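Local coordinates for uncharacterized protein (PDB 4OBI) that is of unknown function but binds zinc through a NusG domain II-like beta fold that belongs to a longer, probably membrane-tethered protein, at residues Thr11-Ile23 and Leu85-Asp97. Numbering follows the deposited sequence.
Sequences TYQAVLKVDNKVI and LPHNLFITVEASD
Strands 12-18 and 89-95 run antiparallel, their short axes 157° apart, and Gln-13 with Glu-94, Val-15 with Thr-92 and Lys-17 with Phe-90 form the hydrogen-bonded pairs; the shortest of these bonds runs from Val-15 N to Thr-92 O, 2.7 Å. Between these pairs, the non-hydrogen-bonded ones bring CA-H groups against carbonyls, as where Ile-91 CA lies 3.3 Å from Val-15 O. On the face of Ala-14, Leu-16 and Val-18, everything is apolar: Leu-16 CD1 touches both Leu-89 CG and Ile-91 CG1, 3.7 Å from the latter, while Val-18 sets CG2 against Leu-89 CD1. The pair forms the centre of a four-stranded sheet packed on a three-stranded one in the NusG domain II-like fold, and Tyr-39 and Ile-56 of that second sheet cover this apolar face. The other face is mixed, with Thr-92, Lys-17 and Phe-90 beside the polar pair Gln-13 and Glu-94. Gln-13 (chi1 63°) and Glu-94 (chi1 66°) both lift CG between backbone N and carbonyl carbon and then extend, so their ends rise together; Gln-13 NE2 reaches Glu-94 OE2 at 2.9 Å in the plane of its own amide and on the anti lone pair of the carboxylate. Val-15 crosses Glu-94 at an angle, its CG2 3.4 Å from the same OE2. At the far end, Val-18 to Lys-21 form a type I' turn, and one water bridges Asn-20 N and Asn-88 O while a second joins Asn-20 OD1 to Asn-88 ND2. Asn-88 O also accepts Asp-19 N at 3.0 Å, and Asn-88 with Leu-89 opposite zinc ligand Cys-84 makes a G1 bulge. Next to it, the imidazole of His-87 lies near the zinc ligands Cys-63 and Cys-84, its ND1 hydrogen-bonded to Asn-47.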
ATOM      1  N   THR A  11      14.051  11.358  -0.085  1.00 55.16           N
ATOM      2  CA  THR A  11      13.596   9.976   0.266  1.00 51.85           C
ATOM      3  C   THR A  11      12.171   9.995   0.830  1.00 44.15           C
ATOM      4  O   THR A  11      11.809  10.885   1.604  1.00 43.57           O
ATOM      5  CB  THR A  11      14.554   9.288   1.271  1.00 56.89           C
ATOM      6  OG1 THR A  11      14.014   8.018   1.671  1.00 61.03           O
ATOM      7  CG2 THR A  11      14.791  10.162   2.510  1.00 58.72           C
ATOM      8  N   TYR A  12      11.371   9.011   0.437  1.00 36.81           N
ATOM      9  CA  TYR A  12       9.972   8.976   0.834  1.00 32.28           C
ATOM     10  C   TYR A  12       9.659   7.699   1.592  1.00 29.54           C
ATOM     11  O   TYR A  12      10.466   6.772   1.644  1.00 30.25           O
ATOM     12  CB  TYR A  12       9.070   9.115  -0.390  1.00 30.99           C
ATOM     13  CG  TYR A  12       9.374  10.352  -1.210  1.00 32.70           C
ATOM     14  CD1 TYR A  12       9.228  11.625  -0.665  1.00 33.99           C
ATOM     15  CD2 TYR A  12       9.806  10.249  -2.525  1.00 34.36           C
ATOM     16  CE1 TYR A  12       9.510  12.762  -1.406  1.00 36.29           C
ATOM     17  CE2 TYR A  12      10.094  11.376  -3.277  1.00 35.75           C
ATOM     18  CZ  TYR A  12       9.942  12.630  -2.714  1.00 37.31           C
ATOM     19  OH  TYR A  12      10.233  13.753  -3.465  1.00 40.95           O
ATOM     20  N   GLN A  13       8.484   7.679   2.198  1.00 27.48           N
ATOM     21  CA  GLN A  13       8.011   6.513   2.916  1.00 26.07           C
ATOM     22  C   GLN A  13       6.538   6.310   2.612  1.00 24.02           C
ATOM     23  O   GLN A  13       5.799   7.284   2.438  1.00 24.13           O
ATOM     24  CB  GLN A  13       8.258   6.688   4.418  1.00 26.87           C
ATOM     25  CG  GLN A  13       7.509   7.856   5.056  1.00 26.28           C
ATOM     26  CD  GLN A  13       8.107   8.292   6.383  1.00 28.00           C
ATOM     27  OE1 GLN A  13       9.282   8.036   6.674  1.00 29.56           O
ATOM     28  NE2 GLN A  13       7.310   8.980   7.186  1.00 26.73           N
ATOM     29  N   ALA A  14       6.119   5.047   2.527  1.00 22.69           N
ATOM     30  CA  ALA A  14       4.720   4.693   2.303  1.00 21.39           C
ATOM     31  C   ALA A  14       4.083   4.278   3.617  1.00 20.52           C
ATOM     32  O   ALA A  14       4.654   3.485   4.364  1.00 21.61           O
ATOM     33  CB  ALA A  14       4.605   3.564   1.293  1.00 21.29           C
ATOM     34  N   VAL A  15       2.902   4.818   3.892  1.00 19.49           N
ATOM     35  CA  VAL A  15       2.185   4.564   5.130  1.00 19.07           C
ATOM     36  C   VAL A  15       0.941   3.729   4.830  1.00 17.85           C
ATOM     37  O   VAL A  15       0.060   4.150   4.075  1.00 16.69           O
ATOM     38  CB  VAL A  15       1.763   5.903   5.782  1.00 19.97           C
ATOM     39  CG1 VAL A  15       0.988   5.673   7.074  1.00 20.91           C
ATOM     40  CG2 VAL A  15       2.993   6.784   6.001  1.00 22.31           C
ATOM     41  N   LEU A  16       0.875   2.549   5.439  1.00 17.67           N
ATOM     42  CA  LEU A  16      -0.242   1.633   5.280  1.00 17.38           C
ATOM     43  C   LEU A  16      -1.140   1.718   6.503  1.00 17.74           C
ATOM     44  O   LEU A  16      -0.695   1.475   7.621  1.00 19.60           O
ATOM     45  CB  LEU A  16       0.276   0.201   5.112  1.00 17.74           C
ATOM     46  CG  LEU A  16      -0.755  -0.931   5.123  1.00 18.08           C
ATOM     47  CD1 LEU A  16      -1.732  -0.776   3.973  1.00 17.99           C
ATOM     48  CD2 LEU A  16      -0.056  -2.278   5.057  1.00 19.23           C
ATOM     49  N   LYS A  17      -2.403   2.071   6.273  1.00 17.36           N
ATOM     50  CA  LYS A  17      -3.375   2.253   7.330  1.00 19.59           C
ATOM     51  C   LYS A  17      -4.563   1.359   7.026  1.00 19.09           C
ATOM     52  O   LYS A  17      -5.034   1.322   5.882  1.00 18.53           O
ATOM     53  CB  LYS A  17      -3.826   3.711   7.371  1.00 21.82           C
ATOM     54  CG  LYS A  17      -4.885   4.013   8.414  1.00 24.16           C
ATOM     55  CD  LYS A  17      -5.091   5.510   8.589  1.00 26.47           C
ATOM     56  CE  LYS A  17      -5.794   6.134   7.398  1.00 29.32           C
ATOM     57  NZ  LYS A  17      -6.002   7.602   7.586  1.00 32.71           N
ATOM     58  N   VAL A  18      -5.018   0.618   8.036  1.00 19.47           N
ATOM     59  CA  VAL A  18      -6.213  -0.215   7.911  1.00 21.17           C
ATOM     60  C   VAL A  18      -7.078  -0.007   9.144  1.00 21.48           C
ATOM     61  O   VAL A  18      -6.574  -0.020  10.270  1.00 22.19           O
ATOM     62  CB  VAL A  18      -5.883  -1.721   7.808  1.00 23.28           C
ATOM     63  CG1 VAL A  18      -7.152  -2.531   7.538  1.00 26.53           C
ATOM     64  CG2 VAL A  18      -4.848  -1.968   6.732  1.00 23.94           C
ATOM     65  N   ASP A  19      -8.376   0.185   8.929  1.00 22.71           N
ATOM     66  CA  ASP A  19      -9.312   0.431  10.015  1.00 25.47           C
ATOM     67  C   ASP A  19      -8.781   1.514  10.947  1.00 24.53           C
ATOM     68  O   ASP A  19      -8.862   1.391  12.178  1.00 24.48           O
ATOM     69  CB  ASP A  19      -9.592  -0.860  10.797  1.00 29.41           C
ATOM     70  CG  ASP A  19     -10.272  -1.926   9.948  1.00 35.01           C
ATOM     71  OD1 ASP A  19     -11.066  -1.565   9.052  1.00 36.80           O
ATOM     72  OD2 ASP A  19     -10.023  -3.129  10.190  1.00 40.80           O
ATOM     73  N   ASN A  20      -8.214   2.560  10.336  1.00 23.63           N
ATOM     74  CA  ASN A  20      -7.776   3.768  11.037  1.00 25.05           C
ATOM     75  C   ASN A  20      -6.556   3.573  11.928  1.00 26.02           C
ATOM     76  O   ASN A  20      -6.265   4.418  12.774  1.00 28.53           O
ATOM     77  CB  ASN A  20      -8.927   4.372  11.840  1.00 26.22           C
ATOM     78  CG  ASN A  20     -10.123   4.686  10.978  1.00 26.87           C
ATOM     79  OD1 ASN A  20     -11.148   3.985  11.019  1.00 27.56           O
ATOM     80  ND2 ASN A  20     -10.000   5.733  10.172  1.00 26.15           N
ATOM     81  N   LYS A  21      -5.855   2.460  11.729  1.00 24.63           N
ATOM     82  CA  LYS A  21      -4.615   2.185  12.433  0.50 25.32           C
ATOM     83  C   LYS A  21      -3.489   2.092  11.415  1.00 23.35           C
ATOM     84  O   LYS A  21      -3.598   1.376  10.411  1.00 21.29           O
ATOM     85  CB  LYS A  21      -4.726   0.879  13.217  0.50 26.91           C
ATOM     86  CG  LYS A  21      -5.841   0.892  14.244  0.50 29.86           C
ATOM     87  CD  LYS A  21      -5.768  -0.310  15.167  0.50 32.33           C
ATOM     88  CE  LYS A  21      -4.719  -0.120  16.249  0.50 34.51           C
ATOM     89  NZ  LYS A  21      -4.990  -0.983  17.435  0.50 37.03           N
ATOM     90  N   VAL A  22      -2.416   2.834  11.660  1.00 24.13           N
ATOM     91  CA  VAL A  22      -1.240   2.741  10.814  1.00 23.85           C
ATOM     92  C   VAL A  22      -0.483   1.495  11.244  1.00 25.65           C
ATOM     93  O   VAL A  22       0.019   1.428  12.367  1.00 27.56           O
ATOM     94  CB  VAL A  22      -0.345   3.990  10.922  1.00 24.74           C
ATOM     95  CG1 VAL A  22       0.906   3.807  10.087  1.00 24.51           C
ATOM     96  CG2 VAL A  22      -1.117   5.230  10.481  1.00 24.12           C
ATOM     97  N   ILE A  23      -0.426   0.500  10.361  1.00 25.63           N
ATOM     98  CA  ILE A  23       0.130  -0.808  10.720  1.00 27.35           C
ATOM     99  C   ILE A  23       1.563  -1.013  10.235  1.00 26.41           C
ATOM    100  O   ILE A  23       2.296  -1.799  10.822  1.00 27.08           O
ATOM    101  CB  ILE A  23      -0.764  -1.980  10.247  1.00 28.04           C
ATOM    102  CG1 ILE A  23      -0.858  -2.048   8.731  1.00 27.93           C
ATOM    103  CG2 ILE A  23      -2.168  -1.873  10.852  1.00 28.91           C
ATOM    104  CD1 ILE A  23      -1.537  -3.312   8.240  1.00 29.06           C
ATOM    105  N   LEU A  85     -11.459   0.884  -0.364  1.00 18.27           N
ATOM    106  CA  LEU A  85     -12.543   1.305   0.501  1.00 18.96           C
ATOM    107  C   LEU A  85     -13.314   0.137   1.161  1.00 19.64           C
ATOM    108  O   LEU A  85     -13.636   0.225   2.342  1.00 20.22           O
ATOM    109  CB  LEU A  85     -13.483   2.269  -0.227  1.00 21.07           C
ATOM    110  CG  LEU A  85     -12.835   3.561  -0.739  1.00 21.07           C
ATOM    111  CD1 LEU A  85     -13.869   4.397  -1.482  1.00 23.42           C
ATOM    112  CD2 LEU A  85     -12.189   4.346   0.393  1.00 21.11           C
ATOM    113  N   PRO A  86     -13.568  -0.969   0.425  1.00 19.88           N
ATOM    114  CA  PRO A  86     -14.242  -2.116   1.053  1.00 20.63           C
ATOM    115  C   PRO A  86     -13.489  -2.706   2.255  1.00 20.37           C
ATOM    116  O   PRO A  86     -14.129  -3.202   3.179  1.00 21.51           O
ATOM    117  CB  PRO A  86     -14.335  -3.141  -0.090  1.00 21.05           C
ATOM    118  CG  PRO A  86     -14.277  -2.323  -1.329  1.00 21.07           C
ATOM    119  CD  PRO A  86     -13.327  -1.212  -1.008  1.00 19.91           C
ATOM    120  N   HIS A  87     -12.157  -2.638   2.245  1.00 18.55           N
ATOM    121  CA  HIS A  87     -11.353  -3.147   3.362  1.00 18.70           C
ATOM    122  C   HIS A  87     -10.884  -2.042   4.316  1.00 18.73           C
ATOM    123  O   HIS A  87     -10.163  -2.310   5.280  1.00 18.98           O
ATOM    124  CB  HIS A  87     -10.151  -3.924   2.835  1.00 19.13           C
ATOM    125  CG  HIS A  87     -10.519  -5.161   2.073  1.00 19.72           C
ATOM    126  ND1 HIS A  87      -9.584  -5.926   1.413  1.00 19.94           N
ATOM    127  CD2 HIS A  87     -11.716  -5.755   1.852  1.00 20.63           C
ATOM    128  CE1 HIS A  87     -10.187  -6.942   0.822  1.00 20.89           C
ATOM    129  NE2 HIS A  87     -11.482  -6.864   1.076  1.00 21.62           N
ATOM    130  N   ASN A  88     -11.306  -0.805   4.051  1.00 19.39           N
ATOM    131  CA  ASN A  88     -10.908   0.359   4.842  1.00 20.00           C
ATOM    132  C   ASN A  88      -9.379   0.481   4.963  1.00 18.94           C
ATOM    133  O   ASN A  88      -8.838   0.715   6.051  1.00 18.56           O
ATOM    134  CB  ASN A  88     -11.558   0.304   6.224  1.00 22.52           C
ATOM    135  CG  ASN A  88     -11.727   1.676   6.844  1.00 25.43           C
ATOM    136  OD1 ASN A  88     -11.596   2.697   6.167  1.00 26.50           O
ATOM    137  ND2 ASN A  88     -12.042   1.708   8.132  1.00 26.31           N
ATOM    138  N   LEU A  89      -8.711   0.307   3.828  1.00 17.92           N
ATOM    139  CA  LEU A  89      -7.259   0.259   3.744  1.00 18.00           C
ATOM    140  C   LEU A  89      -6.741   1.349   2.803  1.00 18.17           C
ATOM    141  O   LEU A  89      -7.308   1.561   1.725  1.00 18.15           O
ATOM    142  CB  LEU A  89      -6.818  -1.112   3.251  1.00 18.79           C
ATOM    143  CG  LEU A  89      -5.323  -1.337   2.949  1.00 18.98           C
ATOM    144  CD1 LEU A  89      -4.959  -2.791   3.215  1.00 21.65           C
ATOM    145  CD2 LEU A  89      -4.902  -0.950   1.535  1.00 19.59           C
ATOM    146  N   PHE A  90      -5.657   2.018   3.206  1.00 17.47           N
ATOM    147  CA  PHE A  90      -5.103   3.150   2.468  1.00 17.19           C
ATOM    148  C   PHE A  90      -3.580   3.090   2.481  1.00 16.80           C
ATOM    149  O   PHE A  90      -2.981   2.703   3.483  1.00 16.63           O
ATOM    150  CB  PHE A  90      -5.563   4.479   3.085  1.00 19.11           C
ATOM    151  CG  PHE A  90      -7.049   4.648   3.088  1.00 20.03           C
ATOM    152  CD1 PHE A  90      -7.811   4.141   4.125  1.00 20.56           C
ATOM    153  CD2 PHE A  90      -7.692   5.274   2.027  1.00 21.17           C
ATOM    154  CE1 PHE A  90      -9.184   4.259   4.111  1.00 21.94           C
ATOM    155  CE2 PHE A  90      -9.068   5.396   2.010  1.00 22.64           C
ATOM    156  CZ  PHE A  90      -9.815   4.894   3.061  1.00 22.25           C
ATOM    157  N   ILE A  91      -2.972   3.443   1.360  1.00 17.02           N
ATOM    158  CA  ILE A  91      -1.530   3.609   1.286  1.00 18.03           C
ATOM    159  C   ILE A  91      -1.238   4.997   0.742  1.00 18.75           C
ATOM    160  O   ILE A  91      -1.671   5.336  -0.360  1.00 20.03           O
ATOM    161  CB  ILE A  91      -0.865   2.585   0.357  1.00 18.84           C
ATOM    162  CG1 ILE A  91      -1.144   1.153   0.828  1.00 19.66           C
ATOM    163  CG2 ILE A  91       0.632   2.860   0.271  1.00 20.31           C
ATOM    164  CD1 ILE A  91      -0.774   0.104  -0.199  1.00 20.85           C
ATOM    165  N   THR A  92      -0.523   5.793   1.534  1.00 19.17           N
ATOM    166  CA  THR A  92      -0.100   7.121   1.090  0.50 20.80           C
ATOM    167  C   THR A  92       1.414   7.220   1.163  1.00 21.43           C
ATOM    168  O   THR A  92       2.065   6.548   1.962  1.00 22.94           O
ATOM    169  CB  THR A  92      -0.764   8.262   1.898  0.50 22.87           C
ATOM    170  OG1 THR A  92      -0.598   9.508   1.209  0.50 23.33           O
ATOM    171  CG2 THR A  92      -0.173   8.388   3.292  0.50 24.15           C
ATOM    172  N   VAL A  93       1.983   8.034   0.282  1.00 21.07           N
ATOM    173  CA  VAL A  93       3.414   8.296   0.292  1.00 21.50           C
ATOM    174  C   VAL A  93       3.627   9.671   0.926  1.00 21.69           C
ATOM    175  O   VAL A  93       2.819  10.590   0.730  1.00 21.34           O
ATOM    176  CB  VAL A  93       4.004   8.249  -1.140  1.00 22.11           C
ATOM    177  CG1 VAL A  93       5.439   8.751  -1.161  1.00 23.41           C
ATOM    178  CG2 VAL A  93       3.922   6.835  -1.691  1.00 22.06           C
ATOM    179  N   GLU A  94       4.694   9.801   1.710  1.00 23.01           N
ATOM    180  CA  GLU A  94       5.003  11.065   2.385  1.00 24.98           C
ATOM    181  C   GLU A  94       6.511  11.225   2.558  1.00 26.68           C
ATOM    182  O   GLU A  94       7.249  10.252   2.466  1.00 25.52           O
ATOM    183  CB  GLU A  94       4.286  11.138   3.740  1.00 25.43           C
ATOM    184  CG  GLU A  94       4.761  10.112   4.762  1.00 25.94           C
ATOM    185  CD  GLU A  94       3.947  10.114   6.054  1.00 27.30           C
ATOM    186  OE1 GLU A  94       2.786  10.595   6.073  1.00 26.26           O
ATOM    187  OE2 GLU A  94       4.483   9.616   7.067  1.00 27.28           O
ATOM    188  N   ALA A  95       6.962  12.454   2.804  1.00 30.15           N
ATOM    189  CA  ALA A  95       8.383  12.708   3.027  1.00 35.13           C
ATOM    190  C   ALA A  95       8.812  12.155   4.381  1.00 41.02           C
ATOM    191  O   ALA A  95       7.992  11.993   5.284  1.00 40.80           O
ATOM    192  CB  ALA A  95       8.686  14.196   2.938  1.00 36.18           C
ATOM    193  N   SER A  96      10.106  11.880   4.520  1.00 49.73           N
ATOM    194  CA  SER A  96      10.666  11.389   5.785  1.00 58.56           C
ATOM    195  C   SER A  96      10.638  12.446   6.909  1.00 65.50           C
ATOM    196  O   SER A  96      11.149  12.203   8.001  1.00 68.21           O
ATOM    197  CB  SER A  96      12.087  10.865   5.556  1.00 62.34           C
ATOM    198  OG  SER A  96      12.068   9.784   4.633  1.00 61.22           O
ATOM    199  N   ASP A  97      10.054  13.612   6.615  1.00 74.37           N
ATOM    200  CA  ASP A  97       9.661  14.623   7.608  1.00 78.82           C
ATOM    201  C   ASP A  97      10.851  15.281   8.288  1.00 79.49           C
ATOM    202  O   ASP A  97      11.094  16.472   8.097  1.00 83.66           O
ATOM    203  CB  ASP A  97       8.692  14.036   8.651  1.00 80.80           C
ATOM    204  CG  ASP A  97       7.352  13.610   8.048  1.00 85.75           C
ATOM    205  OD1 ASP A  97       7.018  14.046   6.924  1.00 96.09           O
ATOM    206  OD2 ASP A  97       6.618  12.843   8.706  1.00 87.17           O
TER
HETATM  207  O   HOH W   1      -8.195   3.167   7.496  1.00 20.62           O
HETATM  208  O   HOH W   2     -13.462   3.998   9.209  1.00 30.71           O